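Local atomic coordinates of short-chain dehydrogenase/reductase SDR (Burkholderia phymatum, PDB entry 5IG2), a protein that binds NAD and probably oxidises or reduces substrates at a CH-OH group with it. Residues G62-G67 against E87-V92; W117-N122 against Y164-H169; P196-T201 against Q232-S237. One frame throughout, in Å; residues are numbered along the deposited sequence. Where two conformers were deposited one is given.

Contact 1: G62-G67 against E87-V92; sequences GAEVIG and EAFGKV
I66 and A88 touch through methyl groups, with I66 CD1 3.7 Å from A88 CB. I66 sets its CG1 branch between the backbone N and the carbonyl carbon (chi1 65°). From there the chain runs out extended to CD1, which is the atom that reaches the helix. The ring of F89 is the other main contributor. It enters beside the backbone of E64 and V65, and V65 N lies near the ring plane at its edge, 4.3 Å from F89 CZ. The carboxylate of E64 stands by the same ring, with E64 OE1 3.8 Å from F89 CE1. The two planes are 77° apart. I66 CG1 makes a looser contact with F89 CE2 at 4.5 Å. A88 CB also lies over one face of the F89 ring, toward its rim. The contact is mainly apolar.

F89 closes the helix, and G90 leaves it with positive phi. Before the strand, G62 ends helix 48-60 in a Schellman motif. Backbone bonds from E64 and I66 to L41 and from I66 to L43 join the strand to 40-45. F89 also touches K40, V42 and V16. The contact thus packs the C-terminal end of helix 75-89 against edge strand 65-69 of the parallel Rossmann-type sheet, with strands 40-45 and 16-20 alongside.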
loop_
_atom_site.group_PDB
_atom_site.type_symbol
_atom_site.label_atom_id
_atom_site.label_comp_id
_atom_site.label_asym_id
_atom_site.label_seq_id
_atom_site.Cartn_x
_atom_site.Cartn_y
_atom_site.Cartn_z
ATOM N N GLY B 62 40.439 6.332 7.483
ATOM C CA GLY B 62 41.630 5.720 8.036
ATOM C C GLY B 62 42.959 6.108 7.409
ATOM O O GLY B 62 43.988 5.545 7.801
ATOM N N ALA B 63 42.985 7.047 6.464
ATOM C CA ALA B 63 44.243 7.418 5.828
ATOM C C ALA B 63 45.119 8.239 6.767
ATOM O O ALA B 63 44.625 8.988 7.614
ATOM C CB ALA B 63 43.991 8.219 4.551
ATOM N N GLU B 64 46.437 8.082 6.608
ATOM C CA GLU B 64 47.414 9.053 7.097
ATOM C C GLU B 64 47.592 10.109 6.015
ATOM O O GLU B 64 48.191 9.836 4.971
ATOM C CB GLU B 64 48.758 8.406 7.399
ATOM C CG GLU B 64 48.835 7.583 8.641
ATOM C CD GLU B 64 50.249 7.107 8.874
ATOM O OE1 GLU B 64 51.073 7.921 9.343
ATOM O OE2 GLU B 64 50.543 5.937 8.551
ATOM N N VAL B 65 47.096 11.314 6.266
ATOM C CA VAL B 65 46.981 12.325 5.220
ATOM C C VAL B 65 47.170 13.700 5.844
ATOM O O VAL B 65 46.710 13.956 6.961
ATOM C CB VAL B 65 45.617 12.208 4.502
ATOM C CG1 VAL B 65 44.479 12.238 5.508
ATOM C CG2 VAL B 65 45.442 13.318 3.467
ATOM N N ILE B 66 47.869 14.579 5.128
ATOM C CA ILE B 66 47.859 16.004 5.430
ATOM C C ILE B 66 47.458 16.759 4.170
ATOM O O ILE B 66 47.714 16.315 3.045
ATOM C CB ILE B 66 49.215 16.526 5.961
ATOM C CG1 ILE B 66 50.301 16.411 4.884
ATOM C CG2 ILE B 66 49.601 15.811 7.237
ATOM C CD1 ILE B 66 51.612 17.074 5.258
ATOM N N GLY B 67 46.800 17.900 4.369
ATOM C CA GLY B 67 46.422 18.775 3.278
ATOM C C GLY B 67 47.130 20.110 3.391
ATOM O O GLY B 67 47.148 20.720 4.464
ATOM N N GLU B 87 58.533 16.891 6.607
ATOM C CA GLU B 87 58.300 17.081 8.037
ATOM C C GLU B 87 57.265 16.086 8.565
ATOM O O GLU B 87 57.417 15.551 9.669
ATOM C CB GLU B 87 57.879 18.530 8.301
ATOM C CG GLU B 87 57.429 18.835 9.724
ATOM C CD GLU B 87 58.489 18.523 10.779
ATOM O OE1 GLU B 87 58.106 18.183 11.924
ATOM O OE2 GLU B 87 59.698 18.618 10.468
ATOM N N ALA B 88 56.227 15.790 7.775
ATOM C CA ALA B 88 55.194 14.872 8.245
ATOM C C ALA B 88 55.611 13.412 8.109
ATOM O O ALA B 88 55.325 12.604 8.994
ATOM C CB ALA B 88 53.886 15.111 7.487
ATOM N N PHE B 89 56.269 13.041 7.012
ATOM C CA PHE B 89 56.494 11.632 6.736
ATOM C C PHE B 89 57.934 11.263 6.403
ATOM O O PHE B 89 58.208 10.076 6.197
ATOM C CB PHE B 89 55.585 11.168 5.588
ATOM C CG PHE B 89 54.124 11.350 5.861
ATOM C CD1 PHE B 89 53.529 10.745 6.959
ATOM C CD2 PHE B 89 53.338 12.117 5.010
ATOM C CE1 PHE B 89 52.174 10.902 7.206
ATOM C CE2 PHE B 89 51.978 12.283 5.259
ATOM C CZ PHE B 89 51.397 11.671 6.354
ATOM N N GLY B 90 58.852 12.230 6.321
ATOM C CA GLY B 90 60.270 11.947 6.158
ATOM C C GLY B 90 60.738 11.583 4.759
ATOM O O GLY B 90 61.951 11.613 4.507
ATOM N N LYS B 91 59.829 11.239 3.848
ATOM C CA LYS B 91 60.171 10.719 2.532
ATOM C C LYS B 91 59.120 11.195 1.542
ATOM O O LYS B 91 58.000 11.541 1.923
ATOM C CB LYS B 91 60.204 9.182 2.502
ATOM C CG LYS B 91 61.029 8.489 3.582
ATOM C CD LYS B 91 62.487 8.363 3.175
ATOM C CE LYS B 91 63.261 7.462 4.137
ATOM N NZ LYS B 91 62.761 6.050 4.124
ATOM N N VAL B 92 59.488 11.194 0.260
ATOM C CA VAL B 92 58.538 11.326 -0.841
ATOM C C VAL B 92 58.866 10.245 -1.865
ATOM O O VAL B 92 59.991 10.193 -2.373
ATOM C CB VAL B 92 58.587 12.717 -1.498
ATOM C CG1 VAL B 92 57.576 12.784 -2.637
ATOM C CG2 VAL B 92 58.325 13.810 -0.476
#

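Contact 2: W117-N122 against Y164-H169; sequences WVFGVN and YNASKH. With NAD (nicotinamide-adenine-dinucleotide), chain F; ACT (acetate ion), chain G.
N122 and S167 meet through torsions that turn both side chains into the gap between their helices. N122 CG lies opposite the carbonyl carbon, and S167 OG sits between its backbone N and carbonyl carbon (chi1 70°). N122 ND2 then donates to S167 OG over 3.1 Å. The N-H...O angle is 159°, and the oxygen lies close to the amide plane. S167 OG in turn donates to Y164 O one turn back, a carbonyl that also accepts from K168 N. The serine oxygen is therefore gripped as acceptor and as donor. N122 OD1 takes the backbone N-H of V101, so both ends of the amide are held and its rotation is fixed.

Next to this polar link, S167 CB makes a CH-pi contact over the centre of the F119 ring, 4.1 Å from its centroid. A166 CB lies at the edge of the same ring, in its plane. F119 also packs on F119 of the second subunit. Segments 117-122 and 164-169 run in the same general direction, with their axes 25° apart.

Y164 and K168 carry the contact to the cofactor. Y164 OH receives a bond from NAD O2D (2.7 Å) and donates to OXT of an acetate, probably from the crystallisation liquor, which S151 also binds. K168 NZ has more acceptors in reach than hydrogens: NAD O2D (3.0 Å), NAD O3D (2.9 Å), T149 O and a water that lies between it and N122 O. K168 CG lies over one face of the Y164 ring. Asparagine, serine, tyrosine and lysine placed like N122, S151, Y164 and K168 are the hallmark of the classical SDR active site, with tyrosine and lysine in the YxxxK motif.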
loop_
_atom_site.group_PDB
_atom_site.type_symbol
_atom_site.label_atom_id
_atom_site.label_comp_id
_atom_site.label_asym_id
_atom_site.label_seq_id
_atom_site.Cartn_x
_atom_site.Cartn_y
_atom_site.Cartn_z
ATOM N N TRP B 117 48.263 32.453 -17.046
ATOM C CA TRP B 117 47.545 31.605 -16.104
ATOM C C TRP B 117 47.741 30.131 -16.440
ATOM O O TRP B 117 48.190 29.340 -15.600
ATOM C CB TRP B 117 46.060 31.963 -16.117
ATOM C CG TRP B 117 45.200 31.091 -15.222
ATOM C CD1 TRP B 117 45.505 30.644 -13.968
ATOM C CD2 TRP B 117 43.901 30.563 -15.535
ATOM N NE1 TRP B 117 44.465 29.882 -13.473
ATOM C CE2 TRP B 117 43.472 29.815 -14.417
ATOM C CE3 TRP B 117 43.057 30.656 -16.651
ATOM C CZ2 TRP B 117 42.228 29.165 -14.378
ATOM C CZ3 TRP B 117 41.822 29.999 -16.618
ATOM C CH2 TRP B 117 41.421 29.263 -15.486
ATOM N N VAL B 118 47.415 29.749 -17.678
ATOM C CA VAL B 118 47.464 28.340 -18.064
ATOM C C VAL B 118 48.889 27.819 -18.002
ATOM O O VAL B 118 49.139 26.713 -17.508
ATOM C CB VAL B 118 46.860 28.141 -19.468
ATOM C CG1 VAL B 118 46.915 26.664 -19.876
ATOM C CG2 VAL B 118 45.433 28.665 -19.508
ATOM N N PHE B 119 49.848 28.596 -18.499
ATOM C CA PHE B 119 51.213 28.092 -18.489
ATOM C C PHE B 119 51.792 28.085 -17.083
ATOM O O PHE B 119 52.614 27.218 -16.755
ATOM C CB PHE B 119 52.082 28.892 -19.461
ATOM C CG PHE B 119 52.108 28.293 -20.845
ATOM C CD1 PHE B 119 51.012 28.414 -21.682
ATOM C CD2 PHE B 119 53.202 27.561 -21.283
ATOM C CE1 PHE B 119 51.011 27.838 -22.952
ATOM C CE2 PHE B 119 53.217 26.986 -22.546
ATOM C CZ PHE B 119 52.119 27.126 -23.385
ATOM N N GLY B 120 51.351 29.012 -16.230
ATOM C CA GLY B 120 51.831 29.021 -14.859
ATOM C C GLY B 120 51.437 27.769 -14.099
ATOM O O GLY B 120 52.236 27.210 -13.344
ATOM N N VAL B 121 50.204 27.306 -14.288
ATOM C CA VAL B 121 49.783 26.087 -13.603
ATOM C C VAL B 121 50.273 24.857 -14.348
ATOM O O VAL B 121 50.920 23.976 -13.765
ATOM C CB VAL B 121 48.252 26.052 -13.436
ATOM C CG1 VAL B 121 47.843 24.800 -12.640
ATOM C CG2 VAL B 121 47.745 27.353 -12.783
ATOM N N ASN B 122 49.963 24.782 -15.647
ATOM C CA ASN B 122 50.114 23.542 -16.401
ATOM C C ASN B 122 51.563 23.222 -16.725
ATOM O O ASN B 122 51.925 22.043 -16.807
ATOM C CB ASN B 122 49.319 23.615 -17.707
ATOM C CG ASN B 122 47.820 23.623 -17.485
ATOM O OD1 ASN B 122 47.350 23.784 -16.361
ATOM N ND2 ASN B 122 47.055 23.434 -18.569
ATOM N N TYR B 164 45.838 25.736 -24.051
ATOM C CA TYR B 164 45.832 24.481 -23.312
ATOM C C TYR B 164 46.638 23.414 -24.047
ATOM O O TYR B 164 47.484 22.738 -23.444
ATOM C CB TYR B 164 44.385 24.039 -23.105
ATOM C CG TYR B 164 44.196 22.787 -22.282
ATOM C CD1 TYR B 164 44.237 22.832 -20.887
ATOM C CD2 TYR B 164 43.938 21.559 -22.898
ATOM C CE1 TYR B 164 44.036 21.685 -20.120
ATOM C CE2 TYR B 164 43.727 20.403 -22.142
ATOM C CZ TYR B 164 43.779 20.476 -20.755
ATOM O OH TYR B 164 43.583 19.332 -20.013
ATOM N N ASN B 165 46.395 23.262 -25.358
ATOM C CA ASN B 165 47.165 22.317 -26.168
ATOM C C ASN B 165 48.654 22.549 -25.998
ATOM O O ASN B 165 49.413 21.618 -25.715
ATOM C CB ASN B 165 46.802 22.444 -27.652
ATOM C CG ASN B 165 45.342 22.128 -27.940
ATOM O OD1 ASN B 165 44.651 21.508 -27.128
ATOM N ND2 ASN B 165 44.868 22.546 -29.128
ATOM N N ALA B 166 49.083 23.803 -26.173
ATOM C CA ALA B 166 50.505 24.128 -26.122
ATOM C C ALA B 166 51.097 23.754 -24.773
ATOM O O ALA B 166 52.189 23.167 -24.702
ATOM C CB ALA B 166 50.713 25.616 -26.421
ATOM N N SER B 167 50.373 24.046 -23.690
ATOM C CA SER B 167 50.890 23.720 -22.364
ATOM C C SER B 167 51.023 22.211 -22.189
ATOM O O SER B 167 51.983 21.730 -21.577
ATOM C CB SER B 167 49.997 24.334 -21.272
ATOM O OG SER B 167 48.728 23.702 -21.180
ATOM N N LYS B 168 50.090 21.448 -22.750
ATOM C CA LYS B 168 50.136 20.005 -22.588
ATOM C C LYS B 168 51.182 19.355 -23.494
ATOM O O LYS B 168 51.779 18.345 -23.112
ATOM C CB LYS B 168 48.741 19.417 -22.830
ATOM C CG LYS B 168 47.704 19.869 -21.785
ATOM C CD LYS B 168 48.163 19.515 -20.370
ATOM C CE LYS B 168 47.045 19.710 -19.347
ATOM N NZ LYS B 168 47.442 19.201 -17.994
ATOM N N HIS B 169 51.431 19.906 -24.684
ATOM C CA HIS B 169 52.558 19.407 -25.467
ATOM C C HIS B 169 53.875 19.691 -24.757
ATOM O O HIS B 169 54.818 18.892 -24.842
ATOM C CB HIS B 169 52.562 20.029 -26.870
ATOM C CG HIS B 169 51.542 19.440 -27.798
ATOM N ND1 HIS B 169 51.884 18.657 -28.882
ATOM C CD2 HIS B 169 50.189 19.503 -27.794
ATOM C CE1 HIS B 169 50.786 18.280 -29.515
ATOM N NE2 HIS B 169 49.744 18.778 -28.875
HETATM P PA NAD F . 39.657 19.384 -11.677
HETATM O O1A NAD F . 39.211 20.784 -11.844
HETATM O O2A NAD F . 38.559 18.446 -11.153
HETATM O O5B NAD F . 40.942 19.233 -10.748
HETATM C C5B NAD F . 42.093 20.078 -10.936
HETATM C C4B NAD F . 42.419 20.677 -9.596
HETATM O O4B NAD F . 43.593 21.511 -9.719
HETATM C C3B NAD F . 41.318 21.553 -8.973
HETATM O O3B NAD F . 40.962 21.096 -7.673
HETATM C C2B NAD F . 41.959 22.948 -8.905
HETATM O O2B NAD F . 41.559 23.677 -7.750
HETATM C C1B NAD F . 43.436 22.592 -8.827
HETATM N N9A NAD F . 44.335 23.669 -9.222
HETATM C C8A NAD F . 44.173 24.556 -10.254
HETATM N N7A NAD F . 45.087 25.495 -10.301
HETATM C C5A NAD F . 45.913 25.202 -9.227
HETATM C C6A NAD F . 47.066 25.829 -8.719
HETATM N N6A NAD F . 47.555 26.978 -9.194
HETATM N N1A NAD F . 47.677 25.256 -7.659
HETATM C C2A NAD F . 47.150 24.142 -7.137
HETATM N N3A NAD F . 46.052 23.475 -7.511
HETATM C C4A NAD F . 45.474 24.066 -8.566
HETATM O O3 NAD F . 40.188 18.824 -13.066
HETATM P PN NAD F . 40.949 17.473 -13.455
HETATM O O1N NAD F . 40.930 16.529 -12.310
HETATM O O2N NAD F . 40.397 17.037 -14.757
HETATM O O5D NAD F . 42.412 18.059 -13.678
HETATM C C5D NAD F . 43.590 17.289 -13.354
HETATM C C4D NAD F . 44.501 17.295 -14.556
HETATM O O4D NAD F . 43.955 16.462 -15.607
HETATM C C3D NAD F . 44.754 18.670 -15.188
HETATM O O3D NAD F . 46.138 18.808 -15.488
HETATM C C2D NAD F . 43.949 18.601 -16.487
HETATM O O2D NAD F . 44.502 19.466 -17.471
HETATM C C1D NAD F . 44.138 17.130 -16.822
HETATM N N1N NAD F . 43.173 16.524 -17.861
HETATM C C2N NAD F . 41.853 16.527 -17.599
HETATM C C3N NAD F . 40.968 15.952 -18.493
HETATM C C7N NAD F . 39.510 15.776 -18.207
HETATM O O7N NAD F . 38.728 15.571 -19.148
HETATM N N7N NAD F . 39.092 15.960 -16.965
HETATM C C4N NAD F . 41.475 15.371 -19.649
HETATM C C5N NAD F . 42.840 15.368 -19.883
HETATM C C6N NAD F . 43.681 15.959 -18.974
HETATM C C ACT G . 41.247 17.716 -22.025
HETATM O O ACT G . 40.939 17.071 -23.059
HETATM O OXT ACT G . 42.459 17.706 -21.706
HETATM C CH3 ACT G . 40.233 18.450 -21.195
HETATM O O HOH W 1 49.736 20.254 -16.713
#

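Contact 3: P196-T201 against Q232-S237; sequences PAFVPT and QRAVRS. With NAD (nicotinamide-adenine-dinucleotide), chain F.
A234 and V235 pack on F198, V199 and P200 in the loop that follows strand 189-194 of the Rossmann fold. This loop borders the nicotinamide end of the cofactor, and helix 222-236 backs it. Within 232-237, A234 is the first residue to touch the loop. A234 CB sits over the centre of the F198 ring, 3.6 Å from the centroid and 4° off the normal, a clear CH-pi contact. F198 CG lies opposite the carbonyl carbon, which directs the ring toward the helix, and chi2 of -72° turns its face to this methyl. A234 O also approaches F198 CB.

V235 comes next and meets the loop with both branches. V235 CG1 is anti to the backbone N (chi1 164°) and reaches V199 O at 3.3 Å and T201 N at 3.6 Å. V235 CG2 goes to F198 CD1, 4.1 Å away. The V235 carbonyl faces P200, and V235 O is 3.2 Å from P200 CA in a bent, weak CA-H...O contact. The proline nitrogen is near as well but has no hydrogen to give.

R236 adds its backbone carbonyl near P200 CG. Its side chain leads outward to a salt bridge with D13 of the third subunit.

The same loop binds NAD. The carboxamide is read by backbone at both ends: V199 N donates to NAD O7N, and NAD N7N donates to V199 O at 3.1 Å. F26 touches V199 and T201 as well. T201 OG1 accepts from I203 N and donates to the nicotinamide-side phosphate, with T201 OG1 2.6 Å from NAD O2N.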
loop_
_atom_site.group_PDB
_atom_site.type_symbol
_atom_site.label_atom_id
_atom_site.label_comp_id
_atom_site.label_asym_id
_atom_site.label_seq_id
_atom_site.Cartn_x
_atom_site.Cartn_y
_atom_site.Cartn_z
ATOM N N PRO B 196 44.983 11.460 -20.655
ATOM C CA PRO B 196 43.580 11.051 -20.765
ATOM C C PRO B 196 42.802 11.892 -21.764
ATOM O O PRO B 196 43.177 13.014 -22.103
ATOM C CB PRO B 196 43.028 11.280 -19.348
ATOM C CG PRO B 196 44.217 11.642 -18.498
ATOM C CD PRO B 196 45.221 12.229 -19.429
ATOM N N ALA B 197 41.697 11.306 -22.239
ATOM C CA ALA B 197 40.662 12.047 -22.942
ATOM C C ALA B 197 39.645 12.546 -21.916
ATOM O O ALA B 197 39.875 12.485 -20.705
ATOM C CB ALA B 197 40.021 11.183 -24.027
ATOM N N PHE B 198 38.500 13.035 -22.380
ATOM C CA PHE B 198 37.575 13.723 -21.479
ATOM C C PHE B 198 37.046 12.788 -20.393
ATOM O O PHE B 198 36.609 11.670 -20.677
ATOM C CB PHE B 198 36.411 14.311 -22.272
ATOM C CG PHE B 198 36.836 15.222 -23.378
ATOM C CD1 PHE B 198 37.357 16.472 -23.098
ATOM C CD2 PHE B 198 36.707 14.828 -24.702
ATOM C CE1 PHE B 198 37.742 17.311 -24.119
ATOM C CE2 PHE B 198 37.086 15.659 -25.716
ATOM C CZ PHE B 198 37.608 16.905 -25.429
ATOM N N VAL B 199 37.082 13.264 -19.149
ATOM C CA VAL B 199 36.605 12.546 -17.965
ATOM C C VAL B 199 35.805 13.531 -17.118
ATOM O O VAL B 199 36.246 14.685 -16.972
ATOM C CB VAL B 199 37.780 11.975 -17.151
ATOM C CG1 VAL B 199 37.283 11.338 -15.862
ATOM C CG2 VAL B 199 38.568 10.981 -17.976
ATOM N N PRO B 200 34.631 13.143 -16.528
ATOM C CA PRO B 200 33.895 14.089 -15.674
ATOM C C PRO B 200 34.701 14.560 -14.471
ATOM O O PRO B 200 34.930 13.797 -13.527
ATOM C CB PRO B 200 32.659 13.287 -15.235
ATOM C CG PRO B 200 32.476 12.259 -16.287
ATOM C CD PRO B 200 33.875 11.889 -16.720
ATOM N N THR B 201 35.152 15.813 -14.509
ATOM C CA THR B 201 35.840 16.468 -13.394
ATOM C C THR B 201 35.392 17.927 -13.366
ATOM O O THR B 201 34.433 18.314 -14.041
ATOM C CB THR B 201 37.371 16.400 -13.532
ATOM O OG1 THR B 201 37.770 17.189 -14.658
ATOM C CG2 THR B 201 37.866 14.970 -13.709
ATOM N N GLN B 232 32.507 21.949 -21.573
ATOM C CA GLN B 232 31.601 21.515 -20.512
ATOM C C GLN B 232 30.895 20.222 -20.901
ATOM O O GLN B 232 30.834 19.272 -20.111
ATOM C CB GLN B 232 30.583 22.611 -20.199
ATOM C CG GLN B 232 31.140 23.801 -19.424
ATOM C CD GLN B 232 31.090 23.592 -17.918
ATOM O OE1 GLN B 232 30.493 22.627 -17.434
ATOM N NE2 GLN B 232 31.717 24.499 -17.169
ATOM N N ARG B 233 30.393 20.160 -22.138
ATOM C CA ARG B 233 29.660 18.982 -22.603
ATOM C C ARG B 233 30.571 17.763 -22.721
ATOM O O ARG B 233 30.184 16.653 -22.338
ATOM C CB ARG B 233 29.000 19.271 -23.955
ATOM C CG ARG B 233 27.895 20.322 -23.944
ATOM C CD ARG B 233 27.369 20.595 -25.357
ATOM N NE ARG B 233 27.059 19.356 -26.081
ATOM C CZ ARG B 233 27.752 18.884 -27.118
ATOM N NH1 ARG B 233 28.809 19.545 -27.580
ATOM N NH2 ARG B 233 27.384 17.749 -27.702
ATOM N N ALA B 234 31.769 17.944 -23.279
ATOM C CA ALA B 234 32.649 16.807 -23.515
ATOM C C ALA B 234 33.109 16.205 -22.200
ATOM O O ALA B 234 33.120 14.982 -22.033
ATOM C CB ALA B 234 33.846 17.246 -24.360
ATOM N N VAL B 235 33.471 17.061 -21.249
ATOM C CA VAL B 235 33.948 16.605 -19.949
ATOM C C VAL B 235 32.845 15.857 -19.204
ATOM O O VAL B 235 33.049 14.746 -18.699
ATOM C CB VAL B 235 34.477 17.810 -19.151
ATOM C CG1 VAL B 235 34.608 17.483 -17.678
ATOM C CG2 VAL B 235 35.828 18.278 -19.746
ATOM N N ARG B 236 31.654 16.442 -19.131
ATOM C CA ARG B 236 30.627 15.825 -18.303
ATOM C C ARG B 236 30.150 14.500 -18.879
ATOM O O ARG B 236 29.603 13.678 -18.138
ATOM C CB ARG B 236 29.440 16.774 -18.119
ATOM C CG ARG B 236 28.605 16.932 -19.352
ATOM C CD ARG B 236 27.523 17.987 -19.225
ATOM N NE ARG B 236 26.620 17.896 -20.370
ATOM C CZ ARG B 236 25.796 18.859 -20.752
ATOM N NH1 ARG B 236 25.770 20.004 -20.081
ATOM N NH2 ARG B 236 25.008 18.678 -21.808
ATOM N N SER B 237 30.376 14.251 -20.167
ATOM C CA SER B 237 29.862 13.039 -20.789
ATOM C C SER B 237 30.927 11.961 -20.973
ATOM O O SER B 237 30.642 10.929 -21.588
ATOM C CB SER B 237 29.204 13.369 -22.132
ATOM O OG SER B 237 30.139 13.931 -23.028
HETATM P PA NAD F . 39.657 19.384 -11.677
HETATM O O1A NAD F . 39.211 20.784 -11.844
HETATM O O2A NAD F . 38.559 18.446 -11.153
HETATM O O5B NAD F . 40.942 19.233 -10.748
HETATM C C5B NAD F . 42.093 20.078 -10.936
HETATM C C4B NAD F . 42.419 20.677 -9.596
HETATM O O4B NAD F . 43.593 21.511 -9.719
HETATM C C3B NAD F . 41.318 21.553 -8.973
HETATM O O3B NAD F . 40.962 21.096 -7.673
HETATM C C2B NAD F . 41.959 22.948 -8.905
HETATM O O2B NAD F . 41.559 23.677 -7.750
HETATM C C1B NAD F . 43.436 22.592 -8.827
HETATM N N9A NAD F . 44.335 23.669 -9.222
HETATM C C8A NAD F . 44.173 24.556 -10.254
HETATM N N7A NAD F . 45.087 25.495 -10.301
HETATM C C5A NAD F . 45.913 25.202 -9.227
HETATM C C6A NAD F . 47.066 25.829 -8.719
HETATM N N6A NAD F . 47.555 26.978 -9.194
HETATM N N1A NAD F . 47.677 25.256 -7.659
HETATM C C2A NAD F . 47.150 24.142 -7.137
HETATM N N3A NAD F . 46.052 23.475 -7.511
HETATM C C4A NAD F . 45.474 24.066 -8.566
HETATM O O3 NAD F . 40.188 18.824 -13.066
HETATM P PN NAD F . 40.949 17.473 -13.455
HETATM O O1N NAD F . 40.930 16.529 -12.310
HETATM O O2N NAD F . 40.397 17.037 -14.757
HETATM O O5D NAD F . 42.412 18.059 -13.678
HETATM C C5D NAD F . 43.590 17.289 -13.354
HETATM C C4D NAD F . 44.501 17.295 -14.556
HETATM O O4D NAD F . 43.955 16.462 -15.607
HETATM C C3D NAD F . 44.754 18.670 -15.188
HETATM O O3D NAD F . 46.138 18.808 -15.488
HETATM C C2D NAD F . 43.949 18.601 -16.487
HETATM O O2D NAD F . 44.502 19.466 -17.471
HETATM C C1D NAD F . 44.138 17.130 -16.822
HETATM N N1N NAD F . 43.173 16.524 -17.861
HETATM C C2N NAD F . 41.853 16.527 -17.599
HETATM C C3N NAD F . 40.968 15.952 -18.493
HETATM C C7N NAD F . 39.510 15.776 -18.207
HETATM O O7N NAD F . 38.728 15.571 -19.148
HETATM N N7N NAD F . 39.092 15.960 -16.965
HETATM C C4N NAD F . 41.475 15.371 -19.649
HETATM C C5N NAD F . 42.840 15.368 -19.883
HETATM C C6N NAD F . 43.681 15.959 -18.974
#

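In the fold
Contact 1 is a surface contact at the edge of the sheet, whereas contact 2 is buried and lies nearest of the three to the chain's centre. Contact 3 is partly buried. Contacts 1 and 2 lie on opposite sides of the chain's centre, about 29 Å apart between centres. No helix or strand is shared among the three. Contact 1 joins a helix to a strand, contact 2 two helices, and contact 3 a helix to a loop. Contacts 2 and 3 both touch NAD, with nearest atoms about 7 Å apart: contact 2 binds the hydroxyls of the nicotinamide ribose, contact 3 the carboxamide and a phosphate. Contact 1 is mainly apolar packing. A side-chain hydrogen bond joins the segments only in contact 2.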